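Local coordinates for protein tRNA-splicing ligase RtcB (Thermus thermophilus, PDB 2EPG) that probably joins RNA ends, sealing a 3'-phosphate or 2',3'-cyclic phosphate end to a 5'-hydroxyl end with GTP and manganese, at residues Gln55-Val60 with Glu68-Met73; Gly165-Arg170 with Ala304-Gln309; Phe180-Gly185 with Asn341-Glu346; Leu232-Phe237 with Arg332-Leu337. All blocks are in the same frame, centred on the assembly; numbering follows the deposited sequence.

Contact 1: residues Gln55-Val60 with Glu68-Met73; sequences QQLMNV and EPALAM
L57 and V60, one turn apart on the last stretch of helix 52-60, lie over A70 and A72 of strand 70-73, the short helix and strand axes approaching to 8.1 Å and running nearly antiparallel at 151°. The closest backbone approach comes at the helix end, where the CA atoms of V60 and A70 are 6.8 Å apart. L57 does most of the work. Its CG stands anti to the backbone N (chi1 179°), which sends the forked end out from the helix to the strand, and the two methyls spread over it, CD1 chiefly on the backbone and CD2 on A72. CD1 lies 3.4 Å from L71 O and also brushes A70 CB. CD2 reaches further along the strand to A72 CB at 3.8 Å. V60 adds a looser touch through CG1, 4.3 Å from A70 CB. Two alanines with L71 between them give the helix a low, smooth face, since the CB of L71 points to the other side of the strand. No hydrogen bond crosses here; the backbone of A70 and A72 is instead paired with D33 and strand 34-37, and that of L71 with V87. L57 also touches A34, and V60 touches A88, extending the apolar surface onto both neighbouring strands. This is a helix laid along one face of a sheet in which strand 70-73 runs parallel to 34-37 and antiparallel to 86-90.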
loop_
_atom_site.group_PDB
_atom_site.type_symbol
_atom_site.label_atom_id
_atom_site.label_comp_id
_atom_site.label_asym_id
_atom_site.label_seq_id
_atom_site.Cartn_x
_atom_site.Cartn_y
_atom_site.Cartn_z
ATOM N N GLN A 55 -5.287 -20.760 -7.872
ATOM C CA GLN A 55 -6.666 -21.243 -7.830
ATOM C C GLN A 55 -7.517 -20.109 -7.260
ATOM O O GLN A 55 -8.645 -19.897 -7.697
ATOM C CB GLN A 55 -6.786 -22.490 -6.942
ATOM C CG GLN A 55 -8.236 -22.889 -6.592
ATOM C CD GLN A 55 -9.033 -23.439 -7.777
ATOM O OE1 GLN A 55 -8.785 -24.555 -8.246
ATOM N NE2 GLN A 55 -9.996 -22.659 -8.261
ATOM N N GLN A 56 -6.972 -19.394 -6.274
ATOM C CA GLN A 56 -7.683 -18.262 -5.686
ATOM C C GLN A 56 -7.857 -17.186 -6.749
ATOM O O GLN A 56 -8.915 -16.562 -6.834
ATOM C CB GLN A 56 -6.915 -17.658 -4.510
ATOM C CG GLN A 56 -6.892 -18.498 -3.267
ATOM C CD GLN A 56 -6.459 -17.705 -2.063
ATOM O OE1 GLN A 56 -5.463 -16.980 -2.109
ATOM N NE2 GLN A 56 -7.204 -17.833 -0.970
ATOM N N LEU A 57 -6.814 -16.960 -7.550
ATOM C CA LEU A 57 -6.890 -15.958 -8.620
ATOM C C LEU A 57 -7.988 -16.382 -9.601
ATOM O O LEU A 57 -8.754 -15.551 -10.104
ATOM C CB LEU A 57 -5.549 -15.830 -9.362
ATOM C CG LEU A 57 -5.545 -14.816 -10.521
ATOM C CD1 LEU A 57 -5.800 -13.437 -9.961
ATOM C CD2 LEU A 57 -4.220 -14.850 -11.289
HETATM N N MSE A 58 -8.076 -17.682 -9.863
HETATM C CA MSE A 58 -9.109 -18.182 -10.767
HETATM C C MSE A 58 -10.507 -17.969 -10.180
HETATM O O MSE A 58 -11.455 -17.691 -10.909
HETATM C CB MSE A 58 -8.872 -19.667 -11.072
HETATM C CG MSE A 58 -7.716 -19.899 -12.034
HETATM SE SE MSE A 58 -7.039 -21.730 -12.012
HETATM C CE MSE A 58 -8.404 -22.537 -13.124
ATOM N N ASN A 59 -10.631 -18.088 -8.861
ATOM C CA ASN A 59 -11.923 -17.888 -8.197
ATOM C C ASN A 59 -12.356 -16.424 -8.357
ATOM O O ASN A 59 -13.525 -16.127 -8.588
ATOM C CB ASN A 59 -11.816 -18.223 -6.708
ATOM C CG ASN A 59 -11.508 -19.692 -6.446
ATOM O OD1 ASN A 59 -11.060 -20.043 -5.360
ATOM N ND2 ASN A 59 -11.762 -20.547 -7.418
ATOM N N VAL A 60 -11.400 -15.516 -8.222
ATOM C CA VAL A 60 -11.670 -14.090 -8.365
ATOM C C VAL A 60 -12.324 -13.862 -9.725
ATOM O O VAL A 60 -13.299 -13.125 -9.834
ATOM C CB VAL A 60 -10.358 -13.279 -8.265
ATOM C CG1 VAL A 60 -10.612 -11.807 -8.622
ATOM C CG2 VAL A 60 -9.786 -13.397 -6.846
ATOM N N GLU A 68 -11.610 -8.132 -17.655
ATOM C CA GLU A 68 -10.475 -8.962 -18.029
ATOM C C GLU A 68 -9.178 -8.150 -18.073
ATOM O O GLU A 68 -9.144 -7.053 -18.634
ATOM C CB GLU A 68 -10.724 -9.603 -19.401
ATOM C CG GLU A 68 -9.686 -10.642 -19.796
ATOM C CD GLU A 68 -10.170 -11.510 -20.951
ATOM O OE1 GLU A 68 -10.125 -11.046 -22.113
ATOM O OE2 GLU A 68 -10.617 -12.649 -20.691
ATOM N N PRO A 69 -8.089 -8.682 -17.480
ATOM C CA PRO A 69 -8.059 -9.975 -16.794
ATOM C C PRO A 69 -7.921 -9.788 -15.290
ATOM O O PRO A 69 -7.561 -8.706 -14.829
ATOM C CB PRO A 69 -6.805 -10.615 -17.354
ATOM C CG PRO A 69 -5.836 -9.421 -17.318
ATOM C CD PRO A 69 -6.720 -8.248 -17.829
ATOM N N ALA A 70 -8.204 -10.845 -14.533
ATOM C CA ALA A 70 -8.017 -10.806 -13.091
ATOM C C ALA A 70 -6.493 -10.938 -13.027
ATOM O O ALA A 70 -5.923 -11.712 -13.801
ATOM C CB ALA A 70 -8.702 -12.019 -12.417
ATOM N N LEU A 71 -5.840 -10.210 -12.120
ATOM C CA LEU A 71 -4.379 -10.223 -12.039
ATOM C C LEU A 71 -3.750 -10.527 -10.697
ATOM O O LEU A 71 -4.353 -10.334 -9.640
ATOM C CB LEU A 71 -3.818 -8.868 -12.483
ATOM C CG LEU A 71 -3.991 -8.424 -13.929
ATOM C CD1 LEU A 71 -4.410 -6.971 -13.958
ATOM C CD2 LEU A 71 -2.680 -8.648 -14.692
ATOM N N ALA A 72 -2.495 -10.954 -10.761
ATOM C CA ALA A 72 -1.707 -11.256 -9.570
ATOM C C ALA A 72 -0.246 -10.890 -9.836
ATOM O O ALA A 72 0.292 -11.206 -10.902
ATOM C CB ALA A 72 -1.810 -12.728 -9.213
HETATM N N MSE A 73 0.370 -10.225 -8.860
HETATM C CA MSE A 73 1.774 -9.790 -8.909
HETATM C C MSE A 73 2.759 -10.933 -8.620
HETATM O O MSE A 73 2.356 -11.999 -8.150
HETATM C CB MSE A 73 1.993 -8.656 -7.894
HETATM C CG MSE A 73 1.223 -7.396 -8.226
HETATM SE SE MSE A 73 1.769 -6.738 -9.963
HETATM C CE MSE A 73 0.107 -6.132 -10.657
#

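Contact 2: residues Gly165-Arg170 with Ala304-Gln309; sequences GWLVKR and AFANRQ
Two helices pack side by side here, the short helix 164-169 against the long helix 288-321, and L167 and V168 meet A306 and Q309 in the seam. The local axes run in broadly the same direction, 36° apart, and approach to 9.2 Å. L167 faces the partner: its CD1 lies 3.6 Å from A306 CB and closer still, 3.1 Å, to A306 O, a tight fit of a methyl against a helix carbonyl. One turn on, the bent side chain of Q309 (chi2 63°) crosses V168 at about a right angle and lays its amide against a methyl, with V168 CG2 3.6 Å from Q309 CD. L167 CB also comes within 4.2 Å of Q309 CG. The polar ends of the amide are bonded elsewhere: Q309 OE1 accepts from R112, while NE2 donates to Y172 O and D177. Those bonds hold the amide's rotation, so V168 meets a group held in place by three bonds to residues outside the two segments. Helix 153-162 closes one flank of the pair, its I159 touching both L167 and A306, and R112 ties Q309 to strand 110-119.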
loop_
_atom_site.group_PDB
_atom_site.type_symbol
_atom_site.label_atom_id
_atom_site.label_comp_id
_atom_site.label_asym_id
_atom_site.label_seq_id
_atom_site.Cartn_x
_atom_site.Cartn_y
_atom_site.Cartn_z
ATOM N N GLY A 165 -4.940 15.694 4.759
ATOM C CA GLY A 165 -5.015 17.141 4.656
ATOM C C GLY A 165 -5.571 17.830 5.897
ATOM O O GLY A 165 -5.167 18.946 6.188
ATOM N N TRP A 166 -6.494 17.187 6.619
ATOM C CA TRP A 166 -7.075 17.788 7.831
ATOM C C TRP A 166 -5.956 18.090 8.816
ATOM O O TRP A 166 -5.890 19.181 9.376
ATOM C CB TRP A 166 -8.073 16.829 8.507
ATOM C CG TRP A 166 -8.920 17.459 9.616
ATOM C CD1 TRP A 166 -10.179 17.983 9.492
ATOM C CD2 TRP A 166 -8.565 17.607 11.008
ATOM N NE1 TRP A 166 -10.627 18.441 10.710
ATOM C CE2 TRP A 166 -9.657 18.224 11.656
ATOM C CE3 TRP A 166 -7.430 17.277 11.762
ATOM C CZ2 TRP A 166 -9.650 18.520 13.027
ATOM C CZ3 TRP A 166 -7.418 17.571 13.127
ATOM C CH2 TRP A 166 -8.527 18.189 13.745
ATOM N N LEU A 167 -5.078 17.111 9.019
ATOM C CA LEU A 167 -3.953 17.249 9.932
ATOM C C LEU A 167 -2.933 18.283 9.460
ATOM O O LEU A 167 -2.410 19.048 10.262
ATOM C CB LEU A 167 -3.258 15.902 10.112
ATOM C CG LEU A 167 -3.987 14.824 10.924
ATOM C CD1 LEU A 167 -3.216 13.501 10.830
ATOM C CD2 LEU A 167 -4.086 15.270 12.372
ATOM N N VAL A 168 -2.640 18.296 8.163
ATOM C CA VAL A 168 -1.680 19.252 7.630
ATOM C C VAL A 168 -2.165 20.688 7.842
ATOM O O VAL A 168 -1.387 21.558 8.228
ATOM C CB VAL A 168 -1.455 19.033 6.114
ATOM C CG1 VAL A 168 -0.600 20.167 5.545
ATOM C CG2 VAL A 168 -0.795 17.690 5.895
ATOM N N LYS A 169 -3.443 20.931 7.560
ATOM C CA LYS A 169 -4.029 22.257 7.729
ATOM C C LYS A 169 -4.031 22.715 9.184
ATOM O O LYS A 169 -4.182 23.898 9.443
ATOM C CB LYS A 169 -5.451 22.283 7.160
ATOM C CG LYS A 169 -5.482 22.150 5.645
ATOM C CD LYS A 169 -6.860 21.768 5.108
ATOM C CE LYS A 169 -7.918 22.789 5.477
ATOM N NZ LYS A 169 -9.195 22.457 4.804
ATOM N N ARG A 170 -3.861 21.794 10.135
ATOM C CA ARG A 170 -3.817 22.181 11.551
ATOM C C ARG A 170 -2.400 22.158 12.100
ATOM O O ARG A 170 -2.201 22.119 13.307
ATOM C CB ARG A 170 -4.696 21.280 12.429
ATOM C CG ARG A 170 -6.157 21.716 12.556
ATOM C CD ARG A 170 -6.943 21.344 11.338
ATOM N NE ARG A 170 -8.320 21.831 11.343
ATOM C CZ ARG A 170 -9.143 21.673 10.311
ATOM N NH1 ARG A 170 -10.380 22.133 10.356
ATOM N NH2 ARG A 170 -8.718 21.045 9.217
ATOM N N ALA A 304 -6.064 5.906 7.743
ATOM C CA ALA A 304 -4.706 5.384 7.558
ATOM C C ALA A 304 -3.816 6.481 6.964
ATOM O O ALA A 304 -2.663 6.634 7.355
ATOM C CB ALA A 304 -4.720 4.135 6.638
ATOM N N PHE A 305 -4.338 7.247 6.012
ATOM C CA PHE A 305 -3.533 8.320 5.440
ATOM C C PHE A 305 -3.124 9.307 6.544
ATOM O O PHE A 305 -1.980 9.737 6.604
ATOM C CB PHE A 305 -4.316 9.071 4.352
ATOM C CG PHE A 305 -4.258 8.418 2.986
ATOM C CD1 PHE A 305 -5.412 8.280 2.220
ATOM C CD2 PHE A 305 -3.047 7.967 2.458
ATOM C CE1 PHE A 305 -5.370 7.708 0.956
ATOM C CE2 PHE A 305 -2.990 7.394 1.197
ATOM C CZ PHE A 305 -4.157 7.262 0.440
ATOM N N ALA A 306 -4.065 9.650 7.424
ATOM C CA ALA A 306 -3.818 10.599 8.515
ATOM C C ALA A 306 -2.834 10.052 9.513
ATOM O O ALA A 306 -2.002 10.779 10.056
ATOM C CB ALA A 306 -5.125 10.943 9.217
ATOM N N ASN A 307 -2.939 8.759 9.767
ATOM C CA ASN A 307 -2.044 8.104 10.702
ATOM C C ASN A 307 -0.586 8.227 10.240
ATOM O O ASN A 307 0.311 8.500 11.048
ATOM C CB ASN A 307 -2.426 6.625 10.837
ATOM C CG ASN A 307 -1.619 5.925 11.905
ATOM O OD1 ASN A 307 -1.429 6.466 12.990
ATOM N ND2 ASN A 307 -1.148 4.717 11.614
ATOM N N ARG A 308 -0.343 8.003 8.949
ATOM C CA ARG A 308 1.016 8.101 8.435
ATOM C C ARG A 308 1.456 9.567 8.448
ATOM O O ARG A 308 2.616 9.874 8.728
ATOM C CB ARG A 308 1.103 7.507 7.021
ATOM C CG ARG A 308 0.946 5.976 6.998
ATOM C CD ARG A 308 1.436 5.342 5.689
ATOM N NE ARG A 308 0.585 5.622 4.531
ATOM C CZ ARG A 308 -0.435 4.866 4.137
ATOM N NH1 ARG A 308 -1.133 5.211 3.071
ATOM N NH2 ARG A 308 -0.767 3.766 4.806
ATOM N N GLN A 309 0.529 10.473 8.153
ATOM C CA GLN A 309 0.853 11.884 8.164
ATOM C C GLN A 309 1.290 12.288 9.574
ATOM O O GLN A 309 2.285 12.999 9.731
ATOM C CB GLN A 309 -0.361 12.719 7.733
ATOM C CG GLN A 309 -0.137 14.232 7.810
ATOM C CD GLN A 309 0.964 14.731 6.854
ATOM O OE1 GLN A 309 1.013 14.342 5.685
ATOM N NE2 GLN A 309 1.830 15.603 7.349
#

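Contact 3: residues Phe180-Gly185 with Asn341-Glu346; sequences FIESQG and NAKFEE
E182 and K343 reach for each other from opposite directions in a salt bridge that ties the loop between helices 164-169 and 197-203 to the long strand 332-347, with the S183 hydroxyl close by. The glutamate is extended, with CG anti to its own N (chi1 177°), and presents OE2 to the lysine. K343 NZ lies 2.9 Å from E182 OE2, approaching on the anti side and 27° out of the carboxylate plane. The lysine chain bends at chi3 (62°), and its CD passes only 3.1 Å from the same oxygen before NZ comes round to it. The other carboxylate oxygen, E182 OE1, accepts from the backbone N of A338, so both ends of the group are held by strand 332-347 and its rotation is restrained. E345, also facing the loop, pairs with R356; its OE2 stays 5.2 Å from E182 OE2, and the lysine and arginine would be expected to ease the repulsion between these buried acids. The side chain of E182 is about 7 Å from that of H339, a predicted manganese and GMP ligand, which places the bridge beside the probable active site. S183 OG sits 2.4 Å from K343 NZ, a hydrogen bond very short as modelled, its exact length doubtful.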
loop_
_atom_site.group_PDB
_atom_site.type_symbol
_atom_site.label_atom_id
_atom_site.label_comp_id
_atom_site.label_asym_id
_atom_site.label_seq_id
_atom_site.Cartn_x
_atom_site.Cartn_y
_atom_site.Cartn_z
ATOM N N PHE A 180 2.094 14.927 -2.336
ATOM C CA PHE A 180 2.787 13.670 -2.600
ATOM C C PHE A 180 2.198 12.427 -1.945
ATOM O O PHE A 180 2.885 11.439 -1.663
ATOM C CB PHE A 180 4.259 13.862 -2.257
ATOM C CG PHE A 180 4.852 15.058 -2.948
ATOM C CD1 PHE A 180 4.897 16.296 -2.312
ATOM C CD2 PHE A 180 5.266 14.972 -4.274
ATOM C CE1 PHE A 180 5.343 17.437 -2.989
ATOM C CE2 PHE A 180 5.714 16.103 -4.960
ATOM C CZ PHE A 180 5.753 17.337 -4.316
ATOM N N ILE A 181 0.900 12.490 -1.706
ATOM C CA ILE A 181 0.189 11.356 -1.159
ATOM C C ILE A 181 -0.733 10.929 -2.282
ATOM O O ILE A 181 -1.285 11.780 -2.988
ATOM C CB ILE A 181 -0.697 11.740 0.039
ATOM C CG1 ILE A 181 0.140 12.422 1.121
ATOM C CG2 ILE A 181 -1.377 10.482 0.595
ATOM C CD1 ILE A 181 -0.708 12.971 2.269
ATOM N N GLU A 182 -0.889 9.622 -2.455
ATOM C CA GLU A 182 -1.798 9.084 -3.458
ATOM C C GLU A 182 -3.177 9.693 -3.139
ATOM O O GLU A 182 -3.585 9.724 -1.972
ATOM C CB GLU A 182 -1.860 7.563 -3.320
ATOM C CG GLU A 182 -2.835 6.877 -4.261
ATOM C CD GLU A 182 -3.098 5.418 -3.886
ATOM O OE1 GLU A 182 -2.315 4.834 -3.106
ATOM O OE2 GLU A 182 -4.103 4.851 -4.373
ATOM N N SER A 183 -3.880 10.164 -4.170
ATOM C CA SER A 183 -5.209 10.779 -4.026
ATOM C C SER A 183 -5.195 11.913 -3.024
ATOM O O SER A 183 -6.216 12.208 -2.409
ATOM C CB SER A 183 -6.233 9.742 -3.564
ATOM O OG SER A 183 -6.460 8.779 -4.572
ATOM N N GLN A 184 -4.031 12.544 -2.869
ATOM C CA GLN A 184 -3.848 13.626 -1.921
ATOM C C GLN A 184 -4.261 13.218 -0.500
ATOM O O GLN A 184 -4.662 14.057 0.310
ATOM C CB GLN A 184 -4.600 14.891 -2.390
ATOM C CG GLN A 184 -3.972 15.537 -3.642
ATOM C CD GLN A 184 -3.937 17.077 -3.591
ATOM O OE1 GLN A 184 -4.981 17.753 -3.627
ATOM N NE2 GLN A 184 -2.727 17.634 -3.501
ATOM N N GLY A 185 -4.149 11.921 -0.208
ATOM C CA GLY A 185 -4.484 11.416 1.111
ATOM C C GLY A 185 -5.957 11.483 1.459
ATOM O O GLY A 185 -6.303 11.558 2.630
ATOM N N ASN A 341 -6.290 -1.605 -1.046
ATOM C CA ASN A 341 -7.327 -0.616 -1.276
ATOM C C ASN A 341 -8.131 -0.883 -2.539
ATOM O O ASN A 341 -7.660 -1.551 -3.443
ATOM C CB ASN A 341 -6.689 0.765 -1.393
ATOM C CG ASN A 341 -7.460 1.824 -0.647
ATOM O OD1 ASN A 341 -7.094 3.002 -0.659
ATOM N ND2 ASN A 341 -8.537 1.415 0.013
ATOM N N ALA A 342 -9.356 -0.373 -2.590
ATOM C CA ALA A 342 -10.181 -0.494 -3.787
ATOM C C ALA A 342 -10.463 0.960 -4.128
ATOM O O ALA A 342 -10.839 1.746 -3.258
ATOM C CB ALA A 342 -11.474 -1.235 -3.503
ATOM N N LYS A 343 -10.266 1.322 -5.388
ATOM C CA LYS A 343 -10.460 2.699 -5.801
ATOM C C LYS A 343 -11.113 2.777 -7.154
ATOM O O LYS A 343 -10.895 1.908 -8.007
ATOM C CB LYS A 343 -9.109 3.405 -5.884
ATOM C CG LYS A 343 -8.252 3.212 -4.642
ATOM C CD LYS A 343 -7.098 4.162 -4.643
ATOM C CE LYS A 343 -7.574 5.601 -4.612
ATOM N NZ LYS A 343 -6.410 6.452 -4.949
ATOM N N PHE A 344 -11.917 3.814 -7.354
ATOM C CA PHE A 344 -12.546 3.992 -8.647
ATOM C C PHE A 344 -11.523 4.703 -9.522
ATOM O O PHE A 344 -11.011 5.755 -9.159
ATOM C CB PHE A 344 -13.824 4.825 -8.538
ATOM C CG PHE A 344 -14.997 4.054 -7.986
ATOM C CD1 PHE A 344 -15.304 4.099 -6.629
ATOM C CD2 PHE A 344 -15.780 3.267 -8.827
ATOM C CE1 PHE A 344 -16.389 3.365 -6.120
ATOM C CE2 PHE A 344 -16.857 2.536 -8.333
ATOM C CZ PHE A 344 -17.166 2.585 -6.977
ATOM N N GLU A 345 -11.234 4.124 -10.680
ATOM C CA GLU A 345 -10.248 4.693 -11.591
ATOM C C GLU A 345 -10.704 4.566 -13.046
ATOM O O GLU A 345 -11.611 3.791 -13.358
ATOM C CB GLU A 345 -8.911 3.969 -11.410
ATOM C CG GLU A 345 -8.314 4.078 -10.014
ATOM C CD GLU A 345 -7.041 3.256 -9.840
ATOM O OE1 GLU A 345 -6.649 2.494 -10.771
ATOM O OE2 GLU A 345 -6.431 3.369 -8.754
ATOM N N GLU A 346 -10.079 5.349 -13.919
ATOM C CA GLU A 346 -10.371 5.328 -15.346
ATOM C C GLU A 346 -9.425 4.351 -16.023
ATOM O O GLU A 346 -8.212 4.541 -15.982
ATOM C CB GLU A 346 -10.147 6.701 -15.975
ATOM C CG GLU A 346 -11.097 7.781 -15.504
ATOM C CD GLU A 346 -12.528 7.515 -15.931
ATOM O OE1 GLU A 346 -13.419 7.586 -15.046
ATOM O OE2 GLU A 346 -12.754 7.240 -17.141
#

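Contact 4: residues Leu232-Phe237 with Arg332-Leu337; sequences LAFGLF and RVLYDL
L334 sets its CG anti to the backbone N (chi1 -172°), while L236 places its CG anti to the carbonyl carbon (chi1 -77°); with these torsions the two side chains meet at about a right angle. A single methyl of the strand residue, L334 CD1, does most of the touching. It sits against the branch point of the other leucine, 3.6 Å from L236 CG, with L236 CD2 close by at 3.7 Å. The same methyl also meets the helix end: L334 CD1 is 3.5 Å from F234 O and 4.2 Å from F234 CB, and L334 CG lies against the same carbonyl oxygen. The second methyl, CD2, lies obliquely to the F234 ring. Helix 228-234 stops just here in a Schellman motif, G235 taking the positive phi (73°) that turns the chain, and this turn brings F234 and L236 round to the same leucine. L334 itself belongs to a classic beta bulge, in which it and Y335 both face L113 of the antiparallel strand 110-119. The backbones are nearest at F234 and L334, whose CA atoms are 6.6 Å apart. Around the leucine, P380 touches both F234 and L334, and V393 of strand 391-395 touches F234 and L236. Y374 meets the F234 ring edge-to-face and also hydrogen-bonds L334 O through its hydroxyl.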
loop_
_atom_site.group_PDB
_atom_site.type_symbol
_atom_site.label_atom_id
_atom_site.label_comp_id
_atom_site.label_asym_id
_atom_site.label_seq_id
_atom_site.Cartn_x
_atom_site.Cartn_y
_atom_site.Cartn_z
ATOM N N LEU A 232 16.649 11.665 -9.965
ATOM C CA LEU A 232 16.735 13.122 -9.937
ATOM C C LEU A 232 15.342 13.712 -9.764
ATOM O O LEU A 232 15.126 14.593 -8.930
ATOM C CB LEU A 232 17.326 13.661 -11.245
ATOM C CG LEU A 232 17.294 15.193 -11.337
ATOM C CD1 LEU A 232 18.316 15.766 -10.345
ATOM C CD2 LEU A 232 17.605 15.659 -12.763
ATOM N N ALA A 233 14.400 13.229 -10.571
ATOM C CA ALA A 233 13.032 13.702 -10.498
ATOM C C ALA A 233 12.411 13.442 -9.123
ATOM O O ALA A 233 11.665 14.274 -8.628
ATOM C CB ALA A 233 12.188 13.041 -11.595
ATOM N N PHE A 234 12.715 12.296 -8.508
ATOM C CA PHE A 234 12.162 11.959 -7.185
ATOM C C PHE A 234 12.980 12.584 -6.057
ATOM O O PHE A 234 12.622 12.445 -4.886
ATOM C CB PHE A 234 12.145 10.434 -6.931
ATOM C CG PHE A 234 11.144 9.670 -7.757
ATOM C CD1 PHE A 234 10.196 10.331 -8.543
ATOM C CD2 PHE A 234 11.167 8.274 -7.762
ATOM C CE1 PHE A 234 9.294 9.623 -9.332
ATOM C CE2 PHE A 234 10.272 7.547 -8.546
ATOM C CZ PHE A 234 9.329 8.219 -9.336
ATOM N N GLY A 235 14.090 13.233 -6.403
ATOM C CA GLY A 235 14.921 13.847 -5.381
ATOM C C GLY A 235 15.694 12.830 -4.554
ATOM O O GLY A 235 15.851 12.998 -3.342
ATOM N N LEU A 236 16.158 11.763 -5.201
ATOM C CA LEU A 236 16.923 10.720 -4.525
ATOM C C LEU A 236 18.394 10.745 -4.957
ATOM O O LEU A 236 18.699 11.041 -6.109
ATOM C CB LEU A 236 16.340 9.341 -4.863
ATOM C CG LEU A 236 15.052 8.904 -4.166
ATOM C CD1 LEU A 236 14.534 7.589 -4.775
ATOM C CD2 LEU A 236 15.345 8.731 -2.660
ATOM N N PHE A 237 19.300 10.454 -4.027
ATOM C CA PHE A 237 20.731 10.380 -4.335
ATOM C C PHE A 237 21.409 9.388 -3.387
ATOM O O PHE A 237 20.970 9.195 -2.257
ATOM C CB PHE A 237 21.409 11.767 -4.275
ATOM C CG PHE A 237 21.409 12.407 -2.913
ATOM C CD1 PHE A 237 22.471 12.206 -2.035
ATOM C CD2 PHE A 237 20.369 13.247 -2.529
ATOM C CE1 PHE A 237 22.506 12.840 -0.792
ATOM C CE2 PHE A 237 20.390 13.886 -1.289
ATOM C CZ PHE A 237 21.463 13.682 -0.418
ATOM N N ARG A 332 11.137 15.765 3.417
ATOM C CA ARG A 332 9.949 15.973 2.607
ATOM C C ARG A 332 9.323 14.646 2.254
ATOM O O ARG A 332 10.004 13.621 2.260
ATOM C CB ARG A 332 10.298 16.709 1.311
ATOM C CG ARG A 332 11.035 18.025 1.502
ATOM C CD ARG A 332 11.282 18.672 0.152
ATOM N NE ARG A 332 12.291 19.725 0.202
ATOM C CZ ARG A 332 12.765 20.340 -0.879
ATOM N NH1 ARG A 332 13.689 21.291 -0.759
ATOM N NH2 ARG A 332 12.311 19.998 -2.087
ATOM N N VAL A 333 8.027 14.671 1.948
ATOM C CA VAL A 333 7.334 13.467 1.542
ATOM C C VAL A 333 7.698 13.213 0.069
ATOM O O VAL A 333 7.388 14.030 -0.802
ATOM C CB VAL A 333 5.803 13.637 1.659
ATOM C CG1 VAL A 333 5.099 12.398 1.127
ATOM C CG2 VAL A 333 5.412 13.893 3.147
ATOM N N LEU A 334 8.395 12.112 -0.198
ATOM C CA LEU A 334 8.743 11.761 -1.569
ATOM C C LEU A 334 7.434 11.233 -2.152
ATOM O O LEU A 334 6.963 11.703 -3.193
ATOM C CB LEU A 334 9.841 10.695 -1.572
ATOM C CG LEU A 334 10.439 10.356 -2.942
ATOM C CD1 LEU A 334 11.850 9.824 -2.752
ATOM C CD2 LEU A 334 9.542 9.346 -3.668
ATOM N N TYR A 335 6.841 10.256 -1.472
ATOM C CA TYR A 335 5.528 9.741 -1.878
ATOM C C TYR A 335 4.894 8.952 -0.730
ATOM O O TYR A 335 5.557 8.619 0.252
ATOM C CB TYR A 335 5.617 8.838 -3.124
ATOM C CG TYR A 335 4.329 8.842 -3.908
ATOM C CD1 TYR A 335 3.799 10.037 -4.391
ATOM C CD2 TYR A 335 3.627 7.670 -4.159
ATOM C CE1 TYR A 335 2.596 10.054 -5.100
ATOM C CE2 TYR A 335 2.436 7.690 -4.872
ATOM C CZ TYR A 335 1.931 8.889 -5.336
ATOM O OH TYR A 335 0.748 8.916 -6.041
ATOM N N ASP A 336 3.609 8.655 -0.866
ATOM C CA ASP A 336 2.875 7.877 0.124
ATOM C C ASP A 336 1.760 7.158 -0.644
ATOM O O ASP A 336 0.965 7.801 -1.332
ATOM C CB ASP A 336 2.319 8.821 1.210
ATOM C CG ASP A 336 1.432 8.106 2.239
ATOM O OD1 ASP A 336 1.606 8.366 3.448
ATOM O OD2 ASP A 336 0.547 7.309 1.848
ATOM N N LEU A 337 1.718 5.829 -0.553
ATOM C CA LEU A 337 0.700 5.064 -1.259
ATOM C C LEU A 337 0.246 3.818 -0.514
ATOM O O LEU A 337 0.956 3.270 0.323
ATOM C CB LEU A 337 1.188 4.655 -2.662
ATOM C CG LEU A 337 2.090 3.412 -2.790
ATOM C CD1 LEU A 337 2.429 3.153 -4.268
ATOM C CD2 LEU A 337 3.369 3.618 -1.976
#

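Overall arrangement
Contacts 3 and 4 share strand 332-347, and contact 4 is nested within the chain loop that contact 3 closes. Loop and strand also meet directly, E182 N lying 2.8 Å from D336 O in a probable hydrogen bond. Contact 2 touches both: F305 CD1 packs 3.3 Å from G185 C, and R308 NH1 forms a 3.0 Å salt bridge with D336 OD2. Contact 1 stands apart, its centre about 34 Å from that of contact 2 and across the chain's centre. The predicted guanylylated histidine, H410, lies near both contacts 1 and 3, its side chain about 11 Å from that of A72 and about 10 Å from that of E182.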